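PDB 6W1K: hydroxyglutarate synthase from Oryza sativa, which catalyses the iron(II)-dependent decarboxylation and hydroxylation of 2-oxoadipate to D-2-hydroxyglutarate in a lysine breakdown pathway of plastids. Local coordinates for residues G66-F78 with Q141-T155. Residues are numbered along the deposited sequence; the frame is centred on the assembly and turned at random.
Sequences GVDGYGIKSLAEF and QKYIRTSGKGNKHAT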
loop_
_atom_site.group_PDB
_atom_site.type_symbol
_atom_site.label_atom_id
_atom_site.label_comp_id
_atom_site.label_asym_id
_atom_site.label_seq_id
_atom_site.Cartn_x
_atom_site.Cartn_y
_atom_site.Cartn_z
ATOM N N GLY A 66 13.133 -8.084 -4.963
ATOM C CA GLY A 66 13.799 -7.621 -6.167
ATOM C C GLY A 66 14.897 -8.534 -6.678
ATOM O O GLY A 66 16.091 -8.196 -6.647
ATOM N N VAL A 67 14.501 -9.709 -7.149
ATOM C CA VAL A 67 15.442 -10.700 -7.643
ATOM C C VAL A 67 14.699 -11.639 -8.588
ATOM O O VAL A 67 13.534 -11.978 -8.364
ATOM C CB VAL A 67 16.120 -11.458 -6.471
ATOM C CG1 VAL A 67 15.130 -12.325 -5.695
ATOM C CG2 VAL A 67 17.260 -12.301 -6.974
ATOM N N ASP A 68 15.383 -12.024 -9.668
ATOM C CA ASP A 68 14.901 -13.055 -10.606
ATOM C C ASP A 68 13.492 -12.765 -11.103
ATOM O O ASP A 68 12.676 -13.666 -11.296
ATOM C CB ASP A 68 14.955 -14.448 -9.972
ATOM C CG ASP A 68 16.379 -14.895 -9.627
ATOM O OD1 ASP A 68 16.514 -15.801 -8.767
ATOM O OD2 ASP A 68 17.356 -14.347 -10.201
ATOM N N GLY A 69 13.212 -11.494 -11.349
ATOM C CA GLY A 69 11.922 -11.098 -11.861
ATOM C C GLY A 69 10.776 -11.109 -10.868
ATOM O O GLY A 69 9.633 -10.938 -11.285
ATOM N N TYR A 70 11.030 -11.331 -9.583
ATOM C CA TYR A 70 9.972 -11.347 -8.565
ATOM C C TYR A 70 9.641 -9.956 -8.029
ATOM O O TYR A 70 8.791 -9.826 -7.132
ATOM C CB TYR A 70 10.374 -12.310 -7.427
ATOM C CG TYR A 70 9.926 -13.734 -7.739
ATOM C CD1 TYR A 70 10.642 -14.539 -8.620
ATOM C CD2 TYR A 70 8.722 -14.239 -7.229
ATOM C CE1 TYR A 70 10.186 -15.803 -8.967
ATOM C CE2 TYR A 70 8.259 -15.504 -7.580
ATOM C CZ TYR A 70 8.979 -16.264 -8.451
ATOM O OH TYR A 70 8.501 -17.512 -8.769
ATOM N N GLY A 71 10.268 -8.918 -8.564
ATOM C CA GLY A 71 10.183 -7.568 -8.019
ATOM C C GLY A 71 9.024 -6.755 -8.556
ATOM O O GLY A 71 7.961 -7.277 -8.891
ATOM N N ILE A 72 9.234 -5.442 -8.601
ATOM C CA ILE A 72 8.172 -4.517 -8.978
ATOM C C ILE A 72 7.515 -4.951 -10.288
ATOM O O ILE A 72 6.290 -4.930 -10.419
ATOM C CB ILE A 72 8.725 -3.095 -9.070
ATOM C CG1 ILE A 72 9.145 -2.592 -7.693
ATOM C CG2 ILE A 72 7.687 -2.155 -9.653
ATOM C CD1 ILE A 72 10.039 -1.395 -7.748
ATOM N N LYS A 73 8.317 -5.379 -11.264
ATOM C CA LYS A 73 7.769 -5.664 -12.580
ATOM C C LYS A 73 6.757 -6.809 -12.557
ATOM O O LYS A 73 5.883 -6.867 -13.438
ATOM C CB LYS A 73 8.906 -5.974 -13.540
ATOM C CG LYS A 73 9.692 -7.207 -13.163
ATOM C CD LYS A 73 10.610 -7.657 -14.300
ATOM C CE LYS A 73 11.970 -7.025 -14.208
ATOM N NZ LYS A 73 13.029 -7.907 -14.790
ATOM N N SER A 74 6.836 -7.706 -11.561
ATOM C CA SER A 74 5.957 -8.864 -11.538
ATOM C C SER A 74 4.515 -8.457 -11.266
ATOM O O SER A 74 3.583 -9.149 -11.695
ATOM C CB SER A 74 6.464 -9.888 -10.503
ATOM O OG SER A 74 6.230 -9.456 -9.171
ATOM N N LEU A 75 4.309 -7.334 -10.594
ATOM C CA LEU A 75 2.970 -6.780 -10.430
ATOM C C LEU A 75 2.683 -5.622 -11.364
ATOM O O LEU A 75 1.529 -5.419 -11.748
ATOM C CB LEU A 75 2.764 -6.268 -9.010
ATOM C CG LEU A 75 2.294 -7.291 -7.990
ATOM C CD1 LEU A 75 2.460 -6.619 -6.612
ATOM C CD2 LEU A 75 0.879 -7.725 -8.277
ATOM N N ALA A 76 3.708 -4.858 -11.729
ATOM C CA ALA A 76 3.444 -3.629 -12.472
ATOM C C ALA A 76 2.788 -3.913 -13.806
ATOM O O ALA A 76 1.988 -3.113 -14.273
ATOM C CB ALA A 76 4.713 -2.843 -12.736
ATOM N N GLU A 77 3.139 -5.032 -14.442
ATOM C CA GLU A 77 2.603 -5.356 -15.765
ATOM C C GLU A 77 1.081 -5.532 -15.747
ATOM O O GLU A 77 0.395 -5.195 -16.724
ATOM C CB GLU A 77 3.278 -6.631 -16.264
ATOM C CG GLU A 77 3.171 -6.887 -17.739
ATOM C CD GLU A 77 3.530 -8.333 -18.111
ATOM O OE1 GLU A 77 3.034 -8.788 -19.169
ATOM O OE2 GLU A 77 4.281 -9.012 -17.352
ATOM N N PHE A 78 0.543 -6.116 -14.680
ATOM C CA PHE A 78 -0.904 -6.175 -14.549
ATOM C C PHE A 78 -1.510 -4.780 -14.596
ATOM O O PHE A 78 -2.440 -4.519 -15.377
ATOM C CB PHE A 78 -1.299 -6.864 -13.236
ATOM C CG PHE A 78 -2.776 -6.723 -12.909
ATOM C CD1 PHE A 78 -3.729 -7.351 -13.683
ATOM C CD2 PHE A 78 -3.180 -5.931 -11.848
ATOM C CE1 PHE A 78 -5.101 -7.228 -13.399
ATOM C CE2 PHE A 78 -4.538 -5.795 -11.550
ATOM C CZ PHE A 78 -5.504 -6.424 -12.340
ATOM N N GLN A 141 16.800 -16.903 -2.201
ATOM C CA GLN A 141 16.970 -17.647 -3.440
ATOM C C GLN A 141 16.346 -19.035 -3.346
ATOM O O GLN A 141 15.810 -19.544 -4.337
ATOM C CB GLN A 141 18.446 -17.767 -3.790
ATOM C CG GLN A 141 18.706 -18.163 -5.203
ATOM C CD GLN A 141 18.231 -17.112 -6.213
ATOM O OE1 GLN A 141 18.344 -15.894 -5.994
ATOM N NE2 GLN A 141 17.681 -17.591 -7.330
ATOM N N LYS A 142 16.447 -19.684 -2.179
ATOM C CA LYS A 142 15.845 -21.005 -2.013
ATOM C C LYS A 142 14.339 -20.942 -2.256
ATOM O O LYS A 142 13.766 -21.791 -2.952
ATOM C CB LYS A 142 16.130 -21.560 -0.609
ATOM C CG LYS A 142 15.360 -22.857 -0.287
ATOM C CD LYS A 142 15.733 -23.449 1.076
ATOM C CE LYS A 142 15.244 -22.566 2.218
ATOM N NZ LYS A 142 15.330 -23.273 3.556
ATOM N N TYR A 143 13.671 -19.965 -1.642
ATOM C CA TYR A 143 12.226 -19.881 -1.821
ATOM C C TYR A 143 11.870 -19.482 -3.242
ATOM O O TYR A 143 10.938 -20.057 -3.832
ATOM C CB TYR A 143 11.640 -18.921 -0.806
ATOM C CG TYR A 143 11.672 -19.535 0.553
ATOM C CD1 TYR A 143 10.757 -20.507 0.913
ATOM C CD2 TYR A 143 12.651 -19.221 1.445
ATOM C CE1 TYR A 143 10.784 -21.101 2.142
ATOM C CE2 TYR A 143 12.669 -19.781 2.669
ATOM C CZ TYR A 143 11.739 -20.740 3.027
ATOM O OH TYR A 143 11.761 -21.368 4.254
ATOM N N ILE A 144 12.618 -18.542 -3.825
ATOM C CA ILE A 144 12.370 -18.159 -5.214
ATOM C C ILE A 144 12.464 -19.389 -6.127
ATOM O O ILE A 144 11.660 -19.560 -7.046
ATOM C CB ILE A 144 13.351 -17.059 -5.660
ATOM C CG1 ILE A 144 13.079 -15.700 -4.990
ATOM C CG2 ILE A 144 13.327 -16.898 -7.172
ATOM C CD1 ILE A 144 11.714 -15.250 -5.043
ATOM N N ARG A 145 13.455 -20.261 -5.892
ATOM C CA ARG A 145 13.555 -21.478 -6.698
ATOM C C ARG A 145 12.314 -22.362 -6.535
ATOM O O ARG A 145 11.812 -22.914 -7.519
ATOM C CB ARG A 145 14.825 -22.259 -6.359
ATOM C CG ARG A 145 16.102 -21.592 -6.914
ATOM C CD ARG A 145 16.058 -21.360 -8.459
ATOM N NE ARG A 145 15.871 -19.947 -8.834
ATOM C CZ ARG A 145 15.071 -19.517 -9.815
ATOM N NH1 ARG A 145 14.373 -20.386 -10.549
ATOM N NH2 ARG A 145 14.969 -18.212 -10.067
ATOM N N THR A 146 11.761 -22.453 -5.319
ATOM C CA THR A 146 10.594 -23.301 -5.112
ATOM C C THR A 146 9.349 -22.782 -5.825
ATOM O O THR A 146 8.392 -23.551 -6.013
ATOM C CB THR A 146 10.248 -23.493 -3.616
ATOM O OG1 THR A 146 9.611 -22.341 -3.051
ATOM C CG2 THR A 146 11.477 -23.845 -2.786
ATOM N N SER A 147 9.349 -21.508 -6.211
ATOM C CA SER A 147 8.203 -20.802 -6.797
ATOM C C SER A 147 8.117 -20.954 -8.298
ATOM O O SER A 147 7.065 -20.675 -8.877
ATOM C CB SER A 147 8.303 -19.314 -6.433
ATOM O OG SER A 147 7.146 -18.584 -6.823
ATOM N N GLY A 148 9.193 -21.387 -8.941
ATOM C CA GLY A 148 9.175 -21.530 -10.395
ATOM C C GLY A 148 8.807 -20.224 -11.088
ATOM O O GLY A 148 9.363 -19.156 -10.815
ATOM N N LYS A 149 7.822 -20.309 -11.976
ATOM C CA LYS A 149 7.336 -19.144 -12.701
ATOM C C LYS A 149 6.150 -18.483 -12.013
ATOM O O LYS A 149 5.373 -17.768 -12.666
ATOM C CB LYS A 149 7.003 -19.553 -14.136
ATOM C CG LYS A 149 8.281 -19.857 -14.931
ATOM C CD LYS A 149 8.003 -19.948 -16.426
ATOM C CE LYS A 149 9.254 -20.324 -17.227
ATOM N NZ LYS A 149 10.226 -19.187 -17.258
ATOM N N GLY A 150 6.023 -18.655 -10.695
ATOM C CA GLY A 150 4.989 -17.953 -9.950
ATOM C C GLY A 150 5.024 -16.446 -10.131
ATOM O O GLY A 150 3.981 -15.781 -10.048
ATOM N N ASN A 151 6.205 -15.885 -10.403
ATOM C CA ASN A 151 6.321 -14.449 -10.592
ATOM C C ASN A 151 5.531 -13.973 -11.806
ATOM O O ASN A 151 5.198 -12.791 -11.888
ATOM C CB ASN A 151 7.766 -14.045 -10.814
ATOM C CG ASN A 151 8.410 -14.837 -11.947
ATOM O OD1 ASN A 151 8.476 -16.067 -11.899
ATOM N ND2 ASN A 151 8.823 -14.145 -12.993
ATOM N N LYS A 152 5.275 -14.854 -12.764
ATOM C CA LYS A 152 4.466 -14.479 -13.919
ATOM C C LYS A 152 2.974 -14.423 -13.602
ATOM O O LYS A 152 2.177 -14.070 -14.489
ATOM C CB LYS A 152 4.715 -15.446 -15.092
ATOM C CG LYS A 152 6.160 -15.442 -15.566
ATOM C CD LYS A 152 6.395 -16.452 -16.674
ATOM C CE LYS A 152 5.984 -15.916 -18.061
ATOM N NZ LYS A 152 6.306 -16.933 -19.118
ATOM N N HIS A 153 2.576 -14.710 -12.367
ATOM C CA HIS A 153 1.156 -14.762 -11.995
ATOM C C HIS A 153 0.968 -14.162 -10.634
ATOM O O HIS A 153 0.197 -14.661 -9.806
ATOM C CB HIS A 153 0.632 -16.199 -12.092
ATOM C CG HIS A 153 0.801 -16.745 -13.467
ATOM N ND1 HIS A 153 -0.010 -16.364 -14.511
ATOM C CD2 HIS A 153 1.787 -17.489 -14.013
ATOM C CE1 HIS A 153 0.432 -16.907 -15.634
ATOM N NE2 HIS A 153 1.513 -17.614 -15.348
ATOM N N ALA A 154 1.648 -13.037 -10.402
ATOM C CA ALA A 154 1.608 -12.402 -9.090
ATOM C C ALA A 154 0.213 -11.916 -8.743
ATOM O O ALA A 154 -0.175 -11.922 -7.573
ATOM C CB ALA A 154 2.601 -11.227 -9.037
ATOM N N THR A 155 -0.558 -11.482 -9.735
ATOM C CA THR A 155 -1.906 -10.994 -9.438
ATOM C C THR A 155 -2.846 -12.117 -9.022
ATOM O O THR A 155 -3.659 -11.944 -8.104
ATOM C CB THR A 155 -2.441 -10.255 -10.669
ATOM O OG1 THR A 155 -1.462 -9.282 -11.035
ATOM C CG2 THR A 155 -3.743 -9.559 -10.369
HETATM O O HOH W 1 12.858 -16.538 -11.882
HETATM O O HOH W 2 3.222 -11.306 -12.768
HETATM O O HOH W 3 0.554 -10.691 -12.497
HETATM O O HOH W 4 3.441 -11.385 -15.490
#
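Tyr-70 slots its ring between Ile-144 and Asn-151. Asn-151 CB lies over the centre of one face, 3.3 Å from the ring centroid; over the opposite face Ile-144 CD1 sits nearer the rim, 3.8 Å from the Tyr-70 centroid, and both are CH-pi contacts. The phenol reaches the end of helix 134-147, where Tyr-70 OH donates to Gly-148 O over 2.8 Å, from above the carbonyl plane. Ser-147 OG, swung anti to its own backbone N (chi1 -173°), comes within 2.6 Å of Tyr-70 OH and also bonds Thr-164. In the type I' turn Val-67 to Tyr-70, Asp-68 OD1 takes two donors: Gln-141 NE2 at 2.6 Å, nearly along the C-O axis and brought there by a bend at chi2 (65°), and Arg-145 NH2 at 3.1 Å, 58° out of the carboxylate plane, the latter a salt bridge. Farther along, Thr-155 CG2 stands over the centre of the Phe-78 ring, 3.8 Å from the centroid, while Ala-154 CB packs against Leu-75 CD2. The contacts on both faces thus fix the tilt of a buried phenol whose hydroxyl is met by Gly-148 and Ser-147, whereas the two donors would probably stabilise a charged carboxylate at exposed Asp-68; helices 72-81 and 154-160 meet through apolar packing.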